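Local coordinates for beta-galactosidase (Bacteroides thetaiotaomicron, PDB 5MUJ), which probably hydrolyses glycosidic linkages of the plant pectin rhamnogalacturonan II and binds an oligosaccharide from its chain B, at residues 38-43 against 277-282; 48-53 against 72-77; 129-134 against 281-286; 348-353 against 358-363. All coordinates share one frame; numbering follows the deposited sequence. Where two conformers were deposited one is given.

Interaction 1: residues 38-43 against 277-282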
loop_
_atom_site.group_PDB
_atom_site.type_symbol
_atom_site.label_atom_id
_atom_site.label_comp_id
_atom_site.label_asym_id
_atom_site.label_seq_id
_atom_site.Cartn_x
_atom_site.Cartn_y
_atom_site.Cartn_z
ATOM N N TYR A 38 13.493 -3.539 14.541
ATOM C CA TYR A 38 14.234 -3.989 13.350
ATOM C C TYR A 38 14.503 -5.519 13.374
ATOM O O TYR A 38 14.252 -6.207 12.400
ATOM C CB TYR A 38 15.549 -3.189 13.159
ATOM C CG TYR A 38 16.439 -3.733 12.050
ATOM C CD1 TYR A 38 16.240 -3.401 10.724
ATOM C CD2 TYR A 38 17.496 -4.584 12.353
ATOM C CE1 TYR A 38 17.059 -3.912 9.716
ATOM C CE2 TYR A 38 18.314 -5.089 11.363
ATOM C CZ TYR A 38 18.101 -4.767 10.061
ATOM O OH TYR A 38 18.892 -5.260 9.068
ATOM N N GLU A 39 15.014 -6.022 14.488
ATOM C CA GLU A 39 15.354 -7.437 14.597
ATOM C C GLU A 39 14.080 -8.266 14.473
ATOM O O GLU A 39 14.091 -9.318 13.858
ATOM C CB GLU A 39 16.043 -7.679 15.919
ATOM C CG GLU A 39 17.426 -7.079 16.049
ATOM C CD GLU A 39 18.416 -7.382 14.923
ATOM O OE1 GLU A 39 18.366 -8.467 14.294
ATOM O OE2 GLU A 39 19.314 -6.547 14.693
ATOM N N GLU A 40 12.976 -7.779 15.029
ATOM C CA GLU A 40 11.676 -8.471 14.942
ATOM C C GLU A 40 11.092 -8.532 13.522
ATOM O O GLU A 40 10.459 -9.522 13.160
ATOM C CB GLU A 40 10.682 -7.804 15.913
ATOM C CG GLU A 40 9.273 -8.400 15.990
ATOM C CD GLU A 40 9.211 -9.819 16.541
ATOM O OE1 GLU A 40 10.175 -10.267 17.201
ATOM O OE2 GLU A 40 8.156 -10.455 16.326
ATOM N N VAL A 41 11.265 -7.460 12.728
ATOM C CA VAL A 41 10.583 -7.377 11.412
ATOM C C VAL A 41 11.448 -7.694 10.195
ATOM O O VAL A 41 10.933 -7.793 9.082
ATOM C CB VAL A 41 9.890 -6.006 11.210
ATOM C CG1 VAL A 41 9.005 -5.706 12.404
ATOM C CG2 VAL A 41 10.923 -4.923 10.990
ATOM N N LYS A 42 12.749 -7.890 10.384
ATOM C CA LYS A 42 13.633 -8.015 9.232
ATOM C C LYS A 42 13.388 -9.308 8.458
ATOM O O LYS A 42 13.019 -10.332 9.050
ATOM C CB LYS A 42 15.110 -7.872 9.607
ATOM C CG LYS A 42 15.615 -8.972 10.542
ATOM C CD LYS A 42 17.058 -8.745 10.975
ATOM C CE LYS A 42 17.672 -10.013 11.573
ATOM N NZ LYS A 42 19.103 -9.830 11.915
ATOM N N THR A 43 13.658 -9.230 7.164
ATOM C CA THR A 43 13.515 -10.301 6.207
ATOM C C THR A 43 14.681 -10.318 5.224
ATOM O O THR A 43 14.597 -9.770 4.131
ATOM C CB THR A 43 12.205 -10.164 5.453
ATOM O OG1 THR A 43 12.154 -8.859 4.816
ATOM C CG2 THR A 43 11.061 -10.391 6.389
ATOM N N GLN A 277 1.084 -1.732 11.804
ATOM C CA GLN A 277 0.723 -2.798 12.729
ATOM C C GLN A 277 1.060 -2.392 14.154
ATOM O O GLN A 277 1.927 -1.555 14.378
ATOM C CB GLN A 277 1.451 -4.080 12.335
ATOM C CG GLN A 277 0.915 -4.593 11.012
ATOM C CD GLN A 277 1.412 -5.954 10.661
ATOM O OE1 GLN A 277 1.300 -6.898 11.459
ATOM N NE2 GLN A 277 1.953 -6.079 9.446
ATOM N N LYS A 278 0.322 -2.939 15.107
ATOM C CA LYS A 278 0.514 -2.633 16.509
ATOM C C LYS A 278 1.287 -3.802 17.121
ATOM O O LYS A 278 0.896 -4.958 16.952
ATOM C CB LYS A 278 -0.827 -2.428 17.195
ATOM C CG LYS A 278 -0.729 -1.573 18.452
ATOM C CD LYS A 278 -2.054 -1.509 19.200
ATOM C CE LYS A 278 -1.855 -1.216 20.674
ATOM N NZ LYS A 278 -3.121 -0.762 21.299
HETATM N N MSE A 279 2.414 -3.480 17.753
HETATM C CA MSE A 279 3.284 -4.448 18.372
HETATM C C MSE A 279 3.488 -4.013 19.791
HETATM O O MSE A 279 4.358 -3.180 20.098
HETATM C CB MSE A 279 4.522 -4.467 17.500
HETATM C CG MSE A 279 5.511 -5.511 17.947
HETATM SE SE MSE A 279 7.193 -5.042 17.067
HETATM C CE MSE A 279 6.800 -5.540 15.206
ATOM N N GLY A 280 2.652 -4.565 20.665
ATOM C CA GLY A 280 2.664 -4.263 22.080
ATOM C C GLY A 280 1.997 -2.927 22.285
ATOM O O GLY A 280 0.850 -2.733 21.870
ATOM N N ASP A 281 2.727 -2.001 22.905
ATOM C CA ASP A 281 2.262 -0.619 23.077
ATOM C C ASP A 281 2.738 0.330 21.972
ATOM O O ASP A 281 2.442 1.527 22.032
ATOM C CB ASP A 281 2.625 -0.077 24.479
ATOM C CG ASP A 281 4.139 -0.066 24.770
ATOM O OD1 ASP A 281 4.959 -0.460 23.909
ATOM O OD2 ASP A 281 4.512 0.330 25.896
ATOM N N VAL A 282 3.457 -0.172 20.969
ATOM C CA VAL A 282 3.970 0.671 19.885
ATOM C C VAL A 282 3.363 0.338 18.504
ATOM O O VAL A 282 3.075 -0.815 18.196
ATOM C CB VAL A 282 5.524 0.686 19.856
ATOM C CG1 VAL A 282 6.088 -0.565 19.199
ATOM C CG2 VAL A 282 6.071 1.955 19.175
#

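Interaction 2: residues 48-53 against 72-77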
loop_
_atom_site.group_PDB
_atom_site.type_symbol
_atom_site.label_atom_id
_atom_site.label_comp_id
_atom_site.label_asym_id
_atom_site.label_seq_id
_atom_site.Cartn_x
_atom_site.Cartn_y
_atom_site.Cartn_z
ATOM N N GLY A 48 11.318 -14.643 -3.817
ATOM C CA GLY A 48 11.214 -14.250 -5.203
ATOM C C GLY A 48 9.781 -13.863 -5.485
ATOM O O GLY A 48 9.024 -13.537 -4.555
ATOM N N LEU A 49 9.397 -13.923 -6.747
ATOM C CA LEU A 49 8.093 -13.400 -7.151
ATOM C C LEU A 49 6.957 -14.252 -6.615
ATOM O O LEU A 49 7.064 -15.508 -6.527
ATOM C CB LEU A 49 8.014 -13.234 -8.659
ATOM C CG LEU A 49 8.999 -12.207 -9.237
ATOM C CD1 LEU A 49 9.312 -12.440 -10.697
ATOM C CD2 LEU A 49 8.478 -10.778 -9.041
ATOM N N ALA A 50 5.886 -13.578 -6.225
ATOM C CA ALA A 50 4.661 -14.204 -5.754
ATOM C C ALA A 50 3.613 -14.145 -6.871
ATOM O O ALA A 50 2.893 -15.105 -7.146
ATOM C CB ALA A 50 4.137 -13.439 -4.554
ATOM N N VAL A 51 3.473 -12.952 -7.444
ATOM C CA VAL A 51 2.547 -12.696 -8.509
ATOM C C VAL A 51 3.228 -11.873 -9.579
ATOM O O VAL A 51 3.633 -10.749 -9.299
ATOM C CB VAL A 51 1.253 -11.996 -8.009
ATOM C CG1 VAL A 51 0.202 -11.981 -9.115
ATOM C CG2 VAL A 51 0.642 -12.723 -6.805
ATOM N N ALA A 52 3.300 -12.381 -10.797
ATOM C CA ALA A 52 3.976 -11.771 -11.910
ATOM C C ALA A 52 3.082 -11.689 -13.149
ATOM O O ALA A 52 2.281 -12.594 -13.408
ATOM C CB ALA A 52 5.233 -12.537 -12.240
ATOM N N PRO A 53 3.210 -10.590 -13.923
ATOM C CA PRO A 53 2.563 -10.517 -15.230
ATOM C C PRO A 53 3.129 -11.538 -16.208
ATOM O O PRO A 53 4.342 -11.837 -16.155
ATOM C CB PRO A 53 2.868 -9.083 -15.687
ATOM C CG PRO A 53 4.163 -8.792 -15.046
ATOM C CD PRO A 53 4.105 -9.439 -13.704
ATOM N N TRP A 72 -5.173 -17.902 2.753
ATOM C CA TRP A 72 -4.563 -16.595 2.608
ATOM C C TRP A 72 -5.043 -15.939 1.300
ATOM O O TRP A 72 -5.108 -16.570 0.248
ATOM C CB TRP A 72 -3.048 -16.686 2.603
ATOM C CG TRP A 72 -2.496 -17.209 3.909
ATOM C CD1 TRP A 72 -2.093 -18.499 4.211
ATOM C CD2 TRP A 72 -2.315 -16.455 5.103
ATOM N NE1 TRP A 72 -1.687 -18.572 5.511
ATOM C CE2 TRP A 72 -1.786 -17.325 6.078
ATOM C CE3 TRP A 72 -2.532 -15.119 5.442
ATOM C CZ2 TRP A 72 -1.492 -16.892 7.380
ATOM C CZ3 TRP A 72 -2.227 -14.697 6.730
ATOM C CH2 TRP A 72 -1.698 -15.558 7.669
ATOM N N LEU A 73 -5.376 -14.651 1.385
ATOM C CA LEU A 73 -5.871 -13.891 0.251
ATOM C C LEU A 73 -4.974 -12.661 0.019
ATOM O O LEU A 73 -4.376 -12.191 0.968
ATOM C CB LEU A 73 -7.298 -13.488 0.549
ATOM C CG LEU A 73 -8.256 -14.664 0.766
ATOM C CD1 LEU A 73 -9.543 -14.164 1.372
ATOM C CD2 LEU A 73 -8.504 -15.371 -0.546
HETATM N N MSE A 74 -4.759 -12.301 -1.249
HETATM C CA MSE A 74 -4.021 -11.077 -1.587
HETATM C C MSE A 74 -4.786 -10.316 -2.631
HETATM O O MSE A 74 -5.014 -10.804 -3.724
HETATM C CB MSE A 74 -2.630 -11.421 -2.140
HETATM C CG MSE A 74 -1.827 -10.135 -2.401
HETATM SE SE MSE A 74 -0.384 -10.503 -3.648
HETATM C CE MSE A 74 0.571 -11.846 -2.571
ATOM N N THR A 75 -5.141 -9.071 -2.308
ATOM C CA THR A 75 -5.602 -8.150 -3.387
ATOM C C THR A 75 -4.384 -7.460 -3.962
ATOM O O THR A 75 -3.389 -7.323 -3.292
ATOM C CB THR A 75 -6.649 -7.049 -2.987
ATOM O OG1 THR A 75 -6.181 -6.268 -1.868
ATOM C CG2 THR A 75 -7.964 -7.603 -2.678
ATOM N N TYR A 76 -4.460 -7.153 -5.247
ATOM C CA TYR A 76 -3.402 -6.424 -5.956
ATOM C C TYR A 76 -3.968 -5.630 -7.146
ATOM O O TYR A 76 -5.086 -5.860 -7.582
ATOM C CB TYR A 76 -2.260 -7.345 -6.368
ATOM C CG TYR A 76 -2.640 -8.429 -7.369
ATOM C CD1 TYR A 76 -2.553 -8.197 -8.740
ATOM C CD2 TYR A 76 -3.037 -9.715 -6.935
ATOM C CE1 TYR A 76 -2.911 -9.157 -9.672
ATOM C CE2 TYR A 76 -3.384 -10.704 -7.870
ATOM C CZ TYR A 76 -3.268 -10.447 -9.216
ATOM O OH TYR A 76 -3.599 -11.397 -10.150
ATOM N N VAL A 77 -3.199 -4.647 -7.611
ATOM C CA VAL A 77 -3.642 -3.862 -8.736
ATOM C C VAL A 77 -2.873 -4.291 -9.991
ATOM O O VAL A 77 -1.710 -4.725 -9.929
ATOM C CB VAL A 77 -3.520 -2.332 -8.478
ATOM C CG1 VAL A 77 -4.282 -1.999 -7.193
ATOM C CG2 VAL A 77 -2.056 -1.866 -8.444
#

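Interaction 3: residues 129-134 against 281-286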
loop_
_atom_site.group_PDB
_atom_site.type_symbol
_atom_site.label_atom_id
_atom_site.label_comp_id
_atom_site.label_asym_id
_atom_site.label_seq_id
_atom_site.Cartn_x
_atom_site.Cartn_y
_atom_site.Cartn_z
ATOM N N PRO A 129 -8.142 -3.906 8.661
ATOM C CA PRO A 129 -7.391 -5.128 8.967
ATOM C C PRO A 129 -7.188 -5.249 10.488
ATOM O O PRO A 129 -7.055 -4.226 11.158
ATOM C CB PRO A 129 -6.041 -4.880 8.289
ATOM C CG PRO A 129 -5.893 -3.370 8.380
ATOM C CD PRO A 129 -7.271 -2.834 8.122
ATOM N N ASP A 130 -7.121 -6.479 11.003
ATOM C CA ASP A 130 -6.599 -6.715 12.337
ATOM C C ASP A 130 -5.141 -6.217 12.299
ATOM O O ASP A 130 -4.336 -6.693 11.497
ATOM C CB ASP A 130 -6.664 -8.206 12.658
ATOM C CG ASP A 130 -6.292 -8.536 14.093
ATOM O OD1 ASP A 130 -5.609 -7.780 14.802
ATOM O OD2 ASP A 130 -6.680 -9.620 14.526
HETATM N N MSE A 131 -4.844 -5.224 13.134
HETATM C CA MSE A 131 -3.527 -4.572 13.162
HETATM C C MSE A 131 -2.520 -5.271 14.029
HETATM O O MSE A 131 -1.343 -4.919 14.016
HETATM C CB MSE A 131 -3.666 -3.166 13.729
HETATM C CG MSE A 131 -4.420 -2.297 12.757
HETATM SE SE MSE A 131 -4.716 -0.584 13.649
HETATM C CE MSE A 131 -2.914 0.170 13.424
ATOM N N GLU A 132 -2.969 -6.238 14.817
ATOM C CA GLU A 132 -2.052 -6.954 15.721
ATOM C C GLU A 132 -0.892 -7.644 14.966
ATOM O O GLU A 132 -1.120 -8.566 14.159
ATOM C CB GLU A 132 -2.803 -7.949 16.591
ATOM C CG GLU A 132 -1.843 -8.734 17.495
ATOM C CD GLU A 132 -2.489 -9.371 18.705
ATOM O OE1 GLU A 132 -3.600 -9.940 18.562
ATOM O OE2 GLU A 132 -1.862 -9.320 19.795
ATOM N N TRP A 133 0.332 -7.189 15.228
ATOM C CA TRP A 133 1.549 -7.859 14.753
ATOM C C TRP A 133 1.542 -9.342 15.158
ATOM O O TRP A 133 1.439 -9.694 16.328
ATOM C CB TRP A 133 2.806 -7.191 15.306
ATOM C CG TRP A 133 4.096 -7.899 14.925
ATOM C CD1 TRP A 133 4.869 -8.661 15.742
ATOM C CD2 TRP A 133 4.746 -7.904 13.640
ATOM N NE1 TRP A 133 5.955 -9.120 15.070
ATOM C CE2 TRP A 133 5.899 -8.712 13.772
ATOM C CE3 TRP A 133 4.455 -7.340 12.395
ATOM C CZ2 TRP A 133 6.772 -8.928 12.732
ATOM C CZ3 TRP A 133 5.318 -7.547 11.353
ATOM C CH2 TRP A 133 6.470 -8.363 11.524
ATOM N N GLY A 134 1.625 -10.184 14.151
ATOM C CA GLY A 134 1.551 -11.629 14.349
ATOM C C GLY A 134 0.201 -12.168 14.818
ATOM O O GLY A 134 0.112 -13.253 15.388
ATOM N N ASP A 281 2.727 -2.001 22.905
ATOM C CA ASP A 281 2.262 -0.619 23.077
ATOM C C ASP A 281 2.738 0.330 21.972
ATOM O O ASP A 281 2.442 1.527 22.032
ATOM C CB ASP A 281 2.625 -0.077 24.479
ATOM C CG ASP A 281 4.139 -0.066 24.770
ATOM O OD1 ASP A 281 4.959 -0.460 23.909
ATOM O OD2 ASP A 281 4.512 0.330 25.896
ATOM N N VAL A 282 3.457 -0.172 20.969
ATOM C CA VAL A 282 3.970 0.671 19.885
ATOM C C VAL A 282 3.363 0.338 18.504
ATOM O O VAL A 282 3.075 -0.815 18.196
ATOM C CB VAL A 282 5.524 0.686 19.856
ATOM C CG1 VAL A 282 6.088 -0.565 19.199
ATOM C CG2 VAL A 282 6.071 1.955 19.175
ATOM N N TYR A 283 3.142 1.379 17.698
ATOM C CA TYR A 283 2.734 1.241 16.300
ATOM C C TYR A 283 3.974 1.268 15.445
ATOM O O TYR A 283 4.868 2.097 15.679
ATOM C CB TYR A 283 1.806 2.392 15.855
ATOM C CG TYR A 283 0.497 2.422 16.592
ATOM C CD1 TYR A 283 -0.544 1.542 16.253
ATOM C CD2 TYR A 283 0.280 3.329 17.627
ATOM C CE1 TYR A 283 -1.752 1.584 16.922
ATOM C CE2 TYR A 283 -0.908 3.336 18.319
ATOM C CZ TYR A 283 -1.916 2.466 17.960
ATOM O OH TYR A 283 -3.098 2.505 18.652
ATOM N N VAL A 284 4.031 0.352 14.470
ATOM C CA VAL A 284 5.090 0.298 13.498
ATOM C C VAL A 284 4.524 0.601 12.123
ATOM O O VAL A 284 3.573 -0.047 11.687
ATOM C CB VAL A 284 5.738 -1.104 13.498
ATOM C CG1 VAL A 284 6.843 -1.183 12.442
ATOM C CG2 VAL A 284 6.268 -1.369 14.885
HETATM N N MSE A 285 5.085 1.601 11.448
HETATM C CA MSE A 285 4.690 1.926 10.117
HETATM C C MSE A 285 5.746 1.400 9.200
HETATM O O MSE A 285 6.877 1.891 9.190
HETATM C CB MSE A 285 4.583 3.449 9.925
HETATM C CG MSE A 285 4.153 3.805 8.518
HETATM SE SE MSE A 285 4.556 5.668 8.114
HETATM C CE MSE A 285 3.132 6.467 9.185
ATOM N N PHE A 286 5.342 0.428 8.387
ATOM C CA PHE A 286 6.119 0.029 7.225
ATOM C C PHE A 286 5.772 1.030 6.133
ATOM O O PHE A 286 4.590 1.325 5.928
ATOM C CB PHE A 286 5.747 -1.408 6.808
ATOM C CG PHE A 286 6.054 -2.420 7.857
ATOM C CD1 PHE A 286 7.363 -2.838 8.041
ATOM C CD2 PHE A 286 5.072 -2.887 8.723
ATOM C CE1 PHE A 286 7.659 -3.811 8.999
ATOM C CE2 PHE A 286 5.378 -3.817 9.698
ATOM C CZ PHE A 286 6.698 -4.229 9.864
#

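Interaction 4: residues 348-353 against 358-363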
loop_
_atom_site.group_PDB
_atom_site.type_symbol
_atom_site.label_atom_id
_atom_site.label_comp_id
_atom_site.label_asym_id
_atom_site.label_seq_id
_atom_site.Cartn_x
_atom_site.Cartn_y
_atom_site.Cartn_z
ATOM N N TYR A 348 6.347 -7.172 -1.378
ATOM C CA TYR A 348 6.760 -5.872 -1.937
ATOM C C TYR A 348 6.671 -5.877 -3.430
ATOM O O TYR A 348 6.482 -6.939 -4.024
ATOM C CB TYR A 348 8.172 -5.505 -1.481
ATOM C CG TYR A 348 9.331 -6.349 -2.026
ATOM C CD1 TYR A 348 9.719 -7.565 -1.406
ATOM C CD2 TYR A 348 9.981 -6.002 -3.180
ATOM C CE1 TYR A 348 10.796 -8.269 -1.897
ATOM C CE2 TYR A 348 11.049 -6.727 -3.693
ATOM C CZ TYR A 348 11.433 -7.901 -3.044
ATOM O OH TYR A 348 12.521 -8.654 -3.521
ATOM N N CYS A 349 6.724 -4.707 -4.048
ATOM C CA CYS A 349 6.659 -4.574 -5.503
ATOM C C CYS A 349 8.072 -4.497 -6.054
ATOM O O CYS A 349 8.869 -3.645 -5.633
ATOM C CB CYS A 349 5.855 -3.330 -5.923
ATOM S SG CYS A 349 5.890 -2.994 -7.696
ATOM N N ALA A 350 8.385 -5.429 -6.964
ATOM C CA ALA A 350 9.688 -5.550 -7.569
ATOM C C ALA A 350 9.602 -4.998 -8.972
ATOM O O ALA A 350 8.706 -5.404 -9.727
ATOM C CB ALA A 350 10.061 -7.042 -7.612
ATOM N N VAL A 351 10.498 -4.041 -9.292
ATOM C CA VAL A 351 10.655 -3.502 -10.614
ATOM C C VAL A 351 12.120 -3.587 -11.044
ATOM O O VAL A 351 13.011 -3.240 -10.277
ATOM C CB VAL A 351 10.194 -2.025 -10.641
ATOM C CG1 VAL A 351 10.288 -1.416 -12.053
ATOM C CG2 VAL A 351 8.782 -1.948 -10.074
ATOM N N ASN A 352 12.354 -4.010 -12.290
ATOM C CA ASN A 352 13.703 -4.138 -12.827
ATOM C C ASN A 352 13.989 -3.029 -13.832
ATOM O O ASN A 352 13.151 -2.138 -14.025
ATOM C CB ASN A 352 13.904 -5.543 -13.429
ATOM C CG ASN A 352 12.970 -5.853 -14.591
ATOM O OD1 ASN A 352 12.406 -4.970 -15.256
ATOM N ND2 ASN A 352 12.824 -7.147 -14.864
ATOM N N ASN A 353 15.166 -3.066 -14.458
ATOM C CA ASN A 353 15.586 -2.000 -15.378
ATOM C C ASN A 353 14.782 -2.005 -16.666
ATOM O O ASN A 353 14.668 -0.945 -17.298
ATOM C CB ASN A 353 17.085 -2.063 -15.714
ATOM C CG ASN A 353 17.975 -1.705 -14.537
ATOM O OD1 ASN A 353 17.588 -0.954 -13.646
ATOM N ND2 ASN A 353 19.183 -2.257 -14.527
ATOM N N GLY A 358 6.082 -6.552 -10.709
ATOM C CA GLY A 358 5.322 -7.598 -10.028
ATOM C C GLY A 358 5.504 -7.532 -8.541
ATOM O O GLY A 358 6.153 -6.600 -8.026
ATOM N N ILE A 359 4.912 -8.497 -7.843
ATOM C CA ILE A 359 4.939 -8.582 -6.394
ATOM C C ILE A 359 5.862 -9.733 -6.019
ATOM O O ILE A 359 5.736 -10.857 -6.561
ATOM C CB ILE A 359 3.540 -8.801 -5.807
ATOM C CG1 ILE A 359 2.697 -7.539 -6.040
ATOM C CG2 ILE A 359 3.559 -9.132 -4.311
ATOM C CD1 ILE A 359 1.196 -7.703 -5.890
ATOM N N ALA A 360 6.790 -9.472 -5.100
ATOM C CA ALA A 360 7.758 -10.480 -4.570
ATOM C C ALA A 360 7.678 -10.582 -3.055
ATOM O O ALA A 360 6.974 -9.819 -2.382
ATOM C CB ALA A 360 9.139 -10.153 -4.966
ATOM N N ILE A 361 8.374 -11.582 -2.514
ATOM C CA ILE A 361 8.383 -11.827 -1.091
ATOM C C ILE A 361 9.788 -11.977 -0.531
ATOM O O ILE A 361 10.629 -12.658 -1.132
ATOM C CB ILE A 361 7.651 -13.133 -0.761
ATOM C CG1 ILE A 361 6.428 -13.257 -1.638
ATOM C CG2 ILE A 361 7.247 -13.153 0.694
ATOM C CD1 ILE A 361 5.655 -14.523 -1.352
ATOM N N ALA A 362 10.018 -11.420 0.654
ATOM C CA ALA A 362 11.241 -11.693 1.413
ATOM C C ALA A 362 10.826 -12.273 2.789
ATOM O O ALA A 362 9.741 -11.992 3.284
ATOM C CB ALA A 362 12.082 -10.422 1.550
ATOM N N THR A 363 11.672 -13.132 3.382
ATOM C CA THR A 363 11.319 -13.797 4.638
ATOM C C THR A 363 12.434 -13.722 5.675
ATOM O O THR A 363 13.577 -13.482 5.337
ATOM C CB THR A 363 10.934 -15.270 4.399
ATOM O OG1 THR A 363 12.018 -15.937 3.759
ATOM C CG2 THR A 363 9.667 -15.356 3.536
#

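Interaction 1: residues 38-43 against 277-282
The flat carboxylate of Glu40 takes no direct part in meeting Met279: it is the aliphatic CG below it that touches the methyl, 3.9 Å from Met279 CE. A bend at chi2 (65°) turns the acid group off the extended line of the chain, and its OE2 is held by a salt bridge to Lys339 and a hydrogen bond from the indole of Trp133. The ring of Tyr38, on the same helix, has Glu39 OE2 in plane at its edge and stacks with Trp315. Met279, a selenomethionine, runs straight out of its strand with CG anti to the backbone N (chi1 -176°) and bends only at chi3, which lays CE against Val41 CG1 at 3.6 Å. Its SE comes less close to Glu40 CG, at 4.1 Å. Val41 and Met279 meet as apolar side chains, while Glu40 lends only its aliphatic carbon. Met279 also opens a type II' beta turn, with Gly280 at positive phi, and its N donates to Val282 O at 2.8 Å. The contact thus sets the last turn of helix 31-41 against the end of strand 270-279, where that strand turns into 282-290; Val41 also touches Phe286 of the latter strand.

Interaction 2: residues 48-53 against 72-77
The blade-to-blade packing of a five-bladed beta-propeller includes this contact: Ala50 and Val51 of strand 45-51, where the chain turns a corner, press on Met74 and Tyr76 of strand 71-79 in the first blade. Val51 carries most of it, because its two methyls part toward different partners. CG1, anti to the backbone N (chi1 -169°), lies over one face of the Tyr76 ring, 4.1 Å from the centroid and 23° off the normal, a CH-pi contact displaced toward the hydroxyl end, where CZ is 3.8 Å from Val51 CG1. CG2 reaches the selenium of Met74 tip to tip, with 4.0 Å between Val51 CG2 and Met74 SE. Farther along the same selenomethionine, CE touches Ala50 CB loosely at 4.4 Å, and Trp103 from a loop touches both of these residues. Ala50 and Val51 form a classic beta bulge, both facing Ile359 of strand 357-363, the adjoining strand of the closing blade, which brings both side chains to Met74. Ile359 itself packs on Met74 and Tyr76 and so fills the same interface. All four touching residues are buried. The polar end of Tyr76 is satisfied within its own blade, where OH is hydrogen-bonded to the hydroxyl of Thr105.

Interaction 3: residues 129-134 against 281-286
Trp133 and Phe286 approach each other obliquely, Trp133 CZ3 lying 3.9 Å from Phe286 CZ and 4.1 Å from Phe286 CE2, with the two side chains crossing at about a right angle. On the strand side this is close packing: Phe286 is buried and has Val284 CG1 4.0 Å above its ring plane, while Val41 and Val337 touch both aromatic residues. A second point of contact, of similar extent, lies at the buried Tyr283. Met131, a selenomethionine bent at chi3 (77°), places its CE 3.9 Å from Tyr283 CD1 and equally near CE1 of that ring. Toward solvent the loop is open, with Glu132 and Gly134 exposed and taking no part in the packing. Its shape there comes from an Asx turn, in which Glu132 N donates to Asp130 OD1 at 3.1 Å, meeting the oxygen on its anti side and 30° out of the carboxylate plane; OD2 bonds to Ser136. Met131 and Trp133 also bond through their backbones to Lys278. The arrangement is that of a beta-propeller in which the loop joining the first two strands of one blade reaches across to the hairpin of the inner two strands of another.

Interaction 4: residues 348-353 against 358-363
Tyr348 and Ala360 face each other as a hydrogen-bonded antiparallel pair, and each satisfies both backbone groups of the other: Tyr348 N donates to Ala360 O at 2.9 Å, and Ala360 N returns a bond to Tyr348 O at 2.8 Å. Two residues on, the pattern repeats, with Ala350 N to Gly358 O at 2.7 Å and Gly358 N to Ala350 O at 3.0 Å. Between them Cys349 and Ile359 form a non-hydrogen-bonded pair whose polar backbone groups turn outward, to His333 of strand 331-340 and to Ala50 and Val51 of strand 45-51. The Ile359 CA-H points at Tyr348 O as well, with CA 3.3 Å from that oxygen. On the face shared by Tyr348, Ala350 and Ala360, the Tyr348 side chain, with CG between the backbone N and the carbonyl carbon (chi1 69°), swings across the partner strand. Its ring takes Ala360 CB over one face, 4.1 Å from the centroid and 23° off the normal, while Ala362 N sits at the edge. The buried hydroxyl is hydrogen-bonded to Asp328 and to the hydroxyl of Tyr327. A phenylalanine here, lacking the hydroxyl, would probably leave Asp328 and Tyr327 without their shared partner. Cys349 points to the other face, its side chain about 6 Å from a bound rhamnose. The backbone groups of Tyr348, Ala350, Gly358 and Ala360 that face the partner strand are thus all paired, and the buried phenol is tied to a loop by polar bonds rather than by packing alone.

Overall arrangement
From the N terminus, helix 31-41 comes first, and interaction 1 joins its end to the hairpin at 277-282, closing a loop of more than two hundred residues. Interaction 2 is nested inside that loop and sets the strand entering the propeller against the first blade. Interaction 3 starts within the same loop and ends on the same hairpin, sharing Asp281 and Val282 with interaction 1. Interaction 4 follows in series, a short hairpin near the C terminus. Strand 45-51 adds to that hairpin's sheet, with Ala50 N 2.7 Å from Ile359 O, so N- and C-terminal parts complete one blade and close the ring; Thr43 also packs on Ala362.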